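Side-chain contact in pacifastin-related serine protease inhibitor (Locusta migratoria, PDB 2VU8), which probably inhibits serine proteases, as one small disulfide-bonded pacifastin domain of a longer secreted protein: residues Q6-K9 with T14-C17. Residues are numbered along the deposited sequence; the frame is centred on the assembly and turned at random.
Sequences QTKK and TCTC
Lys8 and Cys15 face each other as the antiparallel hydrogen-bonded pair at the heart of this hairpin, and each backbone gives and takes one bond. Cys15 N reaches Lys8 O at 2.8 Å, nearly straight at hydrogen (171°), and Lys8 N returns a 3.1 Å bond to Cys15 O. A third rung, Cys17 N to Gln6 O at 2.9 Å, closes the far end. Between the rungs, Thr7 CA comes to 3.5 Å from Cys15 O, a CA-H...O contact that gives this carbonyl a second, softer donor.

The close side-chain packing lies on the face of Lys8 and Cys15. With CG set between its backbone N and carbonyl carbon (chi1 78°), Lys8 rests CG 3.8 Å from Cys15 CB. The chain then runs out extended to a nearly eclipsed last torsion (chi4 -14°) that brings the amine to the cysteine, a strained placement probably less certain than the CG contact. The cysteine sulfur is bonded to Cys25 on strand 23-26, and Lys8 also makes a cation-pi contact with Trp23 there. At the Gln6 end, the buried Cys17 lays CB 3.5 Å from Gln6 O and sends its sulfur to Cys2.

On the opposite face Thr7 and Lys9 form the looser, solvent-open side, while Thr16 meets a side chain of the other protein chain. Lys9, kinked along its chain, passes obliquely across Thr14, touching OG1 with CD at 3.5 Å. The Thr14 side chain lies about 6 Å from that of Lys28, in the predicted reactive bond.

The small antiparallel sheet pinned by three disulfides is that of the pacifastin inhibitors. Here the cross-strand hold is mainly backbone bonding, while the indole would probably stabilise the lysine amine as a cation, tying the first strand to the third.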
loop_
_atom_site.group_PDB
_atom_site.type_symbol
_atom_site.label_atom_id
_atom_site.label_comp_id
_atom_site.label_asym_id
_atom_site.label_seq_id
_atom_site.Cartn_x
_atom_site.Cartn_y
_atom_site.Cartn_z
ATOM N N GLN B 6 -13.283 15.113 -12.188
ATOM C CA GLN B 6 -12.760 16.174 -11.322
ATOM C C GLN B 6 -11.658 15.657 -10.397
ATOM O O GLN B 6 -11.584 14.478 -10.117
ATOM C CB GLN B 6 -13.872 16.803 -10.501
ATOM C CG GLN B 6 -14.661 17.818 -11.272
ATOM C CD GLN B 6 -15.879 18.270 -10.521
ATOM O OE1 GLN B 6 -16.545 17.457 -9.885
ATOM N NE2 GLN B 6 -16.188 19.559 -10.592
ATOM N N THR B 7 -10.812 16.567 -9.929
ATOM C CA THR B 7 -9.745 16.247 -8.982
ATOM C C THR B 7 -9.781 17.184 -7.770
ATOM O O THR B 7 -10.277 18.311 -7.858
ATOM C CB THR B 7 -8.350 16.306 -9.684
ATOM O OG1 THR B 7 -8.170 17.553 -10.367
ATOM C CG2 THR B 7 -8.263 15.297 -10.784
ATOM N N LYS B 8 -9.299 16.677 -6.636
ATOM C CA LYS B 8 -9.089 17.463 -5.432
ATOM C C LYS B 8 -7.992 16.849 -4.575
ATOM O O LYS B 8 -7.460 15.789 -4.878
ATOM C CB LYS B 8 -10.390 17.618 -4.621
ATOM C CG LYS B 8 -10.806 16.408 -3.780
ATOM C CD LYS B 8 -11.944 16.764 -2.837
ATOM C CE LYS B 8 -12.433 15.584 -2.009
ATOM N NZ LYS B 8 -11.947 14.262 -2.487
ATOM N N LYS B 9 -7.642 17.554 -3.512
ATOM C CA LYS B 9 -6.706 17.048 -2.523
ATOM C C LYS B 9 -7.434 17.022 -1.196
ATOM O O LYS B 9 -8.132 17.976 -0.873
ATOM C CB LYS B 9 -5.490 17.985 -2.433
ATOM C CG LYS B 9 -4.154 17.301 -2.128
ATOM C CD LYS B 9 -3.493 16.709 -3.351
ATOM C CE LYS B 9 -2.961 17.784 -4.298
ATOM N NZ LYS B 9 -1.486 17.698 -4.486
ATOM N N THR B 14 -4.124 12.876 -3.167
ATOM C CA THR B 14 -4.876 13.252 -4.356
ATOM C C THR B 14 -6.120 12.378 -4.438
ATOM O O THR B 14 -6.062 11.172 -4.222
ATOM C CB THR B 14 -4.008 13.114 -5.655
ATOM O OG1 THR B 14 -3.053 14.187 -5.755
ATOM C CG2 THR B 14 -4.856 13.303 -6.915
ATOM N N CYS B 15 -7.248 13.008 -4.742
ATOM C CA CYS B 15 -8.500 12.309 -4.954
ATOM C C CYS B 15 -8.946 12.510 -6.392
ATOM O O CYS B 15 -8.812 13.602 -6.936
ATOM C CB CYS B 15 -9.580 12.848 -4.033
ATOM S SG CYS B 15 -9.221 12.666 -2.278
ATOM N N THR B 16 -9.498 11.456 -6.978
ATOM C CA THR B 16 -10.054 11.498 -8.319
ATOM C C THR B 16 -11.544 11.138 -8.292
ATOM O O THR B 16 -11.934 10.183 -7.645
ATOM C CB THR B 16 -9.302 10.491 -9.202
ATOM O OG1 THR B 16 -7.903 10.839 -9.254
ATOM C CG2 THR B 16 -9.801 10.556 -10.622
ATOM N N CYS B 17 -12.362 11.900 -9.012
ATOM C CA CYS B 17 -13.765 11.562 -9.189
ATOM C C CYS B 17 -13.922 10.505 -10.272
ATOM O O CYS B 17 -13.722 10.762 -11.453
ATOM C CB CYS B 17 -14.602 12.795 -9.525
ATOM S SG CYS B 17 -16.358 12.463 -9.311
#